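Diaminopimelate decarboxylase (Methanocaldococcus jannaschii, PDB 1TWI) catalyses the pyridoxal-phosphate-dependent decarboxylation of meso-diaminopimelate to L-lysine, the last step of lysine biosynthesis by the diaminopimelate pathway. Local coordinates at residues 120-134 / 145-158. Residues are numbered along the deposited sequence; the frame is centred on the assembly and turned at random.
Sequences IIMGIEANIRAFNVD and TAKELGETANVAFR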
loop_
_atom_site.group_PDB
_atom_site.type_symbol
_atom_site.label_atom_id
_atom_site.label_comp_id
_atom_site.label_asym_id
_atom_site.label_seq_id
_atom_site.Cartn_x
_atom_site.Cartn_y
_atom_site.Cartn_z
ATOM N N ILE A 120 13.935 -21.720 -0.349
ATOM C CA ILE A 120 14.686 -22.608 -1.256
ATOM C C ILE A 120 14.351 -24.099 -0.932
ATOM O O ILE A 120 14.161 -24.909 -1.847
ATOM C CB ILE A 120 16.202 -22.286 -1.144
ATOM C CG1 ILE A 120 16.439 -20.915 -1.827
ATOM C CG2 ILE A 120 17.069 -23.387 -1.840
ATOM C CD1 ILE A 120 17.653 -20.151 -1.357
ATOM N N ILE A 121 14.233 -24.431 0.366
ATOM C CA ILE A 121 13.909 -25.813 0.761
ATOM C C ILE A 121 12.576 -26.129 0.139
ATOM O O ILE A 121 12.375 -27.226 -0.431
ATOM C CB ILE A 121 13.800 -25.968 2.345
ATOM C CG1 ILE A 121 15.210 -26.050 2.967
ATOM C CG2 ILE A 121 13.018 -27.213 2.733
ATOM C CD1 ILE A 121 15.284 -25.622 4.491
ATOM N N MET A 122 11.651 -25.179 0.214
ATOM C CA MET A 122 10.323 -25.411 -0.323
ATOM C C MET A 122 10.323 -25.652 -1.814
ATOM O O MET A 122 9.628 -26.564 -2.288
ATOM C CB MET A 122 9.395 -24.227 0.013
ATOM C CG MET A 122 7.945 -24.395 -0.442
ATOM S SD MET A 122 6.840 -22.945 0.083
ATOM C CE MET A 122 7.706 -22.526 1.428
ATOM N N GLY A 123 11.072 -24.829 -2.560
ATOM C CA GLY A 123 11.120 -25.026 -4.008
ATOM C C GLY A 123 11.785 -26.355 -4.378
ATOM O O GLY A 123 11.400 -27.003 -5.370
ATOM N N ILE A 124 12.801 -26.758 -3.616
ATOM C CA ILE A 124 13.485 -28.004 -3.940
ATOM C C ILE A 124 12.556 -29.173 -3.659
ATOM O O ILE A 124 12.417 -30.076 -4.494
ATOM C CB ILE A 124 14.818 -28.135 -3.172
ATOM C CG1 ILE A 124 15.800 -27.046 -3.676
ATOM C CG2 ILE A 124 15.337 -29.554 -3.325
ATOM C CD1 ILE A 124 17.157 -26.937 -2.891
ATOM N N GLU A 125 11.877 -29.142 -2.525
ATOM C CA GLU A 125 10.926 -30.215 -2.176
ATOM C C GLU A 125 9.760 -30.289 -3.205
ATOM O O GLU A 125 9.249 -31.375 -3.523
ATOM C CB GLU A 125 10.336 -29.958 -0.784
ATOM C CG GLU A 125 11.275 -30.217 0.418
ATOM C CD GLU A 125 11.694 -31.687 0.574
ATOM O OE1 GLU A 125 10.909 -32.582 0.240
ATOM O OE2 GLU A 125 12.808 -31.943 1.050
ATOM N N ALA A 126 9.340 -29.141 -3.723
ATOM C CA ALA A 126 8.263 -29.119 -4.719
ATOM C C ALA A 126 8.788 -29.389 -6.127
ATOM O O ALA A 126 7.990 -29.454 -7.059
ATOM C CB ALA A 126 7.555 -27.785 -4.718
ATOM N N ASN A 127 10.102 -29.492 -6.282
ATOM C CA ASN A 127 10.768 -29.781 -7.576
ATOM C C ASN A 127 10.304 -28.830 -8.702
ATOM O O ASN A 127 9.894 -29.262 -9.814
ATOM C CB ASN A 127 10.520 -31.269 -7.950
ATOM C CG ASN A 127 11.341 -31.747 -9.172
ATOM O OD1 ASN A 127 12.532 -31.393 -9.379
ATOM N ND2 ASN A 127 10.705 -32.580 -9.973
ATOM N N ILE A 128 10.370 -27.531 -8.406
ATOM C CA ILE A 128 9.953 -26.525 -9.367
ATOM C C ILE A 128 10.876 -26.601 -10.585
ATOM O O ILE A 128 12.025 -27.094 -10.506
ATOM C CB ILE A 128 10.005 -25.118 -8.744
ATOM C CG1 ILE A 128 11.398 -24.819 -8.163
ATOM C CG2 ILE A 128 8.935 -24.991 -7.644
ATOM C CD1 ILE A 128 11.504 -23.326 -7.636
ATOM N N ARG A 129 10.382 -26.138 -11.710
ATOM C CA ARG A 129 11.183 -26.112 -12.945
ATOM C C ARG A 129 12.542 -25.382 -12.749
ATOM O O ARG A 129 13.591 -25.816 -13.235
ATOM C CB ARG A 129 10.388 -25.388 -14.035
ATOM C CG ARG A 129 11.012 -25.616 -15.444
ATOM C CD ARG A 129 10.358 -24.658 -16.520
ATOM N NE ARG A 129 10.948 -24.971 -17.821
ATOM C CZ ARG A 129 10.573 -25.976 -18.613
ATOM N NH1 ARG A 129 11.212 -26.184 -19.769
ATOM N NH2 ARG A 129 9.531 -26.751 -18.288
ATOM N N ALA A 130 12.509 -24.250 -12.058
ATOM C CA ALA A 130 13.740 -23.510 -11.790
ATOM C C ALA A 130 13.624 -22.370 -10.811
ATOM O O ALA A 130 12.566 -21.743 -10.685
ATOM C CB ALA A 130 14.314 -22.906 -13.074
ATOM N N PHE A 131 14.736 -22.113 -10.132
ATOM C CA PHE A 131 14.861 -20.897 -9.354
ATOM C C PHE A 131 15.538 -19.948 -10.417
ATOM O O PHE A 131 16.562 -20.339 -11.040
ATOM C CB PHE A 131 15.882 -21.072 -8.239
ATOM C CG PHE A 131 15.381 -21.919 -7.101
ATOM C CD1 PHE A 131 14.655 -21.352 -6.062
ATOM C CD2 PHE A 131 15.625 -23.304 -7.094
ATOM C CE1 PHE A 131 14.175 -22.143 -5.019
ATOM C CE2 PHE A 131 15.146 -24.134 -6.045
ATOM C CZ PHE A 131 14.424 -23.548 -5.007
ATOM N N ASN A 132 14.999 -18.735 -10.622
ATOM C CA ASN A 132 15.661 -17.769 -11.509
ATOM C C ASN A 132 16.589 -17.024 -10.552
ATOM O O ASN A 132 16.164 -16.116 -9.839
ATOM C CB ASN A 132 14.633 -16.814 -12.137
ATOM C CG ASN A 132 13.702 -17.521 -13.140
ATOM O OD1 ASN A 132 14.039 -18.588 -13.680
ATOM N ND2 ASN A 132 12.533 -16.894 -13.431
ATOM N N VAL A 133 17.863 -17.416 -10.549
ATOM C CA VAL A 133 18.876 -16.894 -9.630
ATOM C C VAL A 133 19.172 -15.458 -9.845
ATOM O O VAL A 133 19.470 -15.050 -10.959
ATOM C CB VAL A 133 20.190 -17.676 -9.748
ATOM C CG1 VAL A 133 21.268 -17.056 -8.845
ATOM C CG2 VAL A 133 19.933 -19.134 -9.371
ATOM N N ASP A 134 19.145 -14.700 -8.750
ATOM C CA ASP A 134 19.292 -13.268 -8.844
ATOM C C ASP A 134 20.685 -12.739 -8.544
ATOM O O ASP A 134 21.018 -11.624 -8.937
ATOM C CB ASP A 134 18.280 -12.617 -7.890
ATOM C CG ASP A 134 18.399 -11.104 -7.859
ATOM O OD1 ASP A 134 19.224 -10.560 -7.057
ATOM O OD2 ASP A 134 17.678 -10.455 -8.668
ATOM N N THR A 145 21.976 -25.594 0.071
ATOM C CA THR A 145 20.713 -26.166 0.549
ATOM C C THR A 145 20.377 -27.479 -0.159
ATOM O O THR A 145 19.930 -28.477 0.470
ATOM C CB THR A 145 19.588 -25.124 0.370
ATOM O OG1 THR A 145 19.979 -23.950 1.086
ATOM C CG2 THR A 145 18.270 -25.657 0.902
ATOM N N ALA A 146 20.593 -27.493 -1.471
ATOM C CA ALA A 146 20.370 -28.704 -2.259
ATOM C C ALA A 146 21.303 -29.800 -1.680
ATOM O O ALA A 146 20.910 -30.967 -1.551
ATOM C CB ALA A 146 20.736 -28.420 -3.774
ATOM N N LYS A 147 22.549 -29.433 -1.387
ATOM C CA LYS A 147 23.501 -30.410 -0.804
ATOM C C LYS A 147 22.923 -30.946 0.545
ATOM O O LYS A 147 22.926 -32.160 0.785
ATOM C CB LYS A 147 24.841 -29.753 -0.522
ATOM C CG LYS A 147 25.879 -30.691 0.127
ATOM C CD LYS A 147 27.097 -29.869 0.552
ATOM C CE LYS A 147 28.347 -30.718 0.961
ATOM N NZ LYS A 147 29.492 -29.778 1.333
ATOM N N GLU A 148 22.385 -30.058 1.388
ATOM C CA GLU A 148 21.827 -30.523 2.661
ATOM C C GLU A 148 20.657 -31.512 2.487
ATOM O O GLU A 148 20.532 -32.504 3.226
ATOM C CB GLU A 148 21.400 -29.322 3.515
ATOM C CG GLU A 148 22.586 -28.515 4.008
ATOM C CD GLU A 148 22.162 -27.327 4.851
ATOM O OE1 GLU A 148 21.245 -26.587 4.384
ATOM O OE2 GLU A 148 22.724 -27.132 5.966
ATOM N N LEU A 149 19.800 -31.261 1.508
ATOM C CA LEU A 149 18.671 -32.157 1.285
ATOM C C LEU A 149 19.042 -33.397 0.425
ATOM O O LEU A 149 18.201 -34.234 0.172
ATOM C CB LEU A 149 17.531 -31.386 0.581
ATOM C CG LEU A 149 16.997 -30.155 1.280
ATOM C CD1 LEU A 149 15.868 -29.463 0.370
ATOM C CD2 LEU A 149 16.384 -30.569 2.560
ATOM N N GLY A 150 20.281 -33.489 -0.059
ATOM C CA GLY A 150 20.637 -34.644 -0.879
ATOM C C GLY A 150 19.903 -34.625 -2.249
ATOM O O GLY A 150 19.516 -35.660 -2.805
ATOM N N GLU A 151 19.710 -33.431 -2.790
ATOM C CA GLU A 151 19.007 -33.253 -4.052
ATOM C C GLU A 151 19.805 -32.368 -5.036
ATOM O O GLU A 151 20.881 -31.887 -4.694
ATOM C CB GLU A 151 17.662 -32.585 -3.760
ATOM C CG GLU A 151 16.656 -33.473 -3.043
ATOM C CD GLU A 151 16.270 -34.703 -3.861
ATOM O OE1 GLU A 151 16.186 -34.609 -5.105
ATOM O OE2 GLU A 151 16.050 -35.774 -3.265
ATOM N N THR A 152 19.281 -32.160 -6.252
ATOM C CA THR A 152 19.931 -31.285 -7.224
ATOM C C THR A 152 18.896 -30.207 -7.622
ATOM O O THR A 152 17.844 -30.565 -8.145
ATOM C CB THR A 152 20.360 -32.054 -8.495
ATOM O OG1 THR A 152 21.323 -33.053 -8.129
ATOM C CG2 THR A 152 21.068 -31.083 -9.518
ATOM N N ALA A 153 19.161 -28.913 -7.360
ATOM C CA ALA A 153 18.201 -27.844 -7.730
ATOM C C ALA A 153 18.394 -27.392 -9.185
ATOM O O ALA A 153 19.517 -27.303 -9.667
ATOM C CB ALA A 153 18.394 -26.612 -6.816
ATOM N N ASN A 154 17.302 -27.094 -9.871
ATOM C CA ASN A 154 17.374 -26.596 -11.235
ATOM C C ASN A 154 17.574 -25.094 -11.124
ATOM O O ASN A 154 16.826 -24.453 -10.390
ATOM C CB ASN A 154 16.044 -26.903 -11.939
ATOM C CG ASN A 154 15.854 -28.402 -12.117
ATOM O OD1 ASN A 154 16.784 -29.073 -12.542
ATOM N ND2 ASN A 154 14.672 -28.931 -11.763
ATOM N N VAL A 155 18.583 -24.532 -11.802
ATOM C CA VAL A 155 18.793 -23.091 -11.732
ATOM C C VAL A 155 18.854 -22.429 -13.104
ATOM O O VAL A 155 19.503 -22.949 -14.011
ATOM C CB VAL A 155 20.089 -22.656 -10.931
ATOM C CG1 VAL A 155 19.877 -22.928 -9.342
ATOM C CG2 VAL A 155 21.327 -23.420 -11.436
ATOM N N ALA A 156 18.106 -21.318 -13.225
ATOM C CA ALA A 156 18.112 -20.460 -14.400
ATOM C C ALA A 156 18.785 -19.183 -13.827
ATOM O O ALA A 156 18.979 -19.065 -12.608
ATOM C CB ALA A 156 16.652 -20.172 -14.868
ATOM N N PHE A 157 19.184 -18.240 -14.671
ATOM C CA PHE A 157 19.851 -17.067 -14.167
ATOM C C PHE A 157 19.186 -15.832 -14.682
ATOM O O PHE A 157 18.995 -15.691 -15.900
ATOM C CB PHE A 157 21.350 -17.106 -14.621
ATOM C CG PHE A 157 22.099 -18.245 -14.021
ATOM C CD1 PHE A 157 21.916 -19.542 -14.488
ATOM C CD2 PHE A 157 22.852 -18.036 -12.875
ATOM C CE1 PHE A 157 22.470 -20.640 -13.795
ATOM C CE2 PHE A 157 23.412 -19.130 -12.171
ATOM C CZ PHE A 157 23.223 -20.406 -12.621
ATOM N N ARG A 158 18.814 -14.930 -13.777
ATOM C CA ARG A 158 18.171 -13.678 -14.215
ATOM C C ARG A 158 19.329 -12.744 -14.573
ATOM O O ARG A 158 20.127 -12.380 -13.725
ATOM C CB ARG A 158 17.343 -13.039 -13.086
ATOM C CG ARG A 158 16.775 -11.686 -13.483
ATOM C CD ARG A 158 15.811 -11.104 -12.418
ATOM N NE ARG A 158 15.144 -9.898 -12.939
ATOM C CZ ARG A 158 14.134 -9.283 -12.343
ATOM N NH1 ARG A 158 13.667 -9.746 -11.188
ATOM N NH2 ARG A 158 13.592 -8.205 -12.908
HETATM O O HOH W 1 14.522 -27.256 -8.618
HETATM O O HOH W 2 15.029 -11.297 -9.179
#
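Two neighbouring parallel strands of the pyridoxal-binding barrel, 130-133 and 153-160, are stitched together by four main-chain hydrogen bonds. Phe131 gives its N to Asn154 O (3.1 Å) and takes Ala156 N on its O (2.8 Å); Val133 repeats the pattern, its N bonding Ala156 O and its O receiving Arg158 N, both at 2.9 Å. Where the strands begin, a water bridges Ile128 O and Asn154 N.

Side chains alternate between the two faces. Small Ala156 lets Asn132 OD1 come within 3.3 Å of its CB, on the face where Asn132 touches Glu290 of the cofactor site and bonds Asn111 OD1 through ND2. Phe131, Val133, Val155 and Phe157 turn to the other face, toward helix 136-149, which links the strands as the right-handed crossover of a beta-alpha-beta unit, the repeating element of a TIM barrel. With CG2 anti to the carbonyl carbon, Val133 sets that methyl 3.8 Å from Val155 CG1.

In the layer of helices, branched Ile124 reaches from helix 117-125 to the end of 136-149: CG2 meets Leu149 CD1 (3.7 Å) and Glu151 CB, while the extended CG1 branch (chi2 174°) brings CD1 to Ala146 CA. Thr145 turns its methyl to Ile120 and Ile121, its hydroxyl bonding back to Leu141 O.

Beyond strand 130-133, a water joins Asp134 OD2 to Arg158 NH1; Arg158, extended from CG to NE, touches the bound pyridoxal phosphate. Asp134 OD2 also accepts Gly181 N, and OD1 salt-bridges Lys310 of the second subunit.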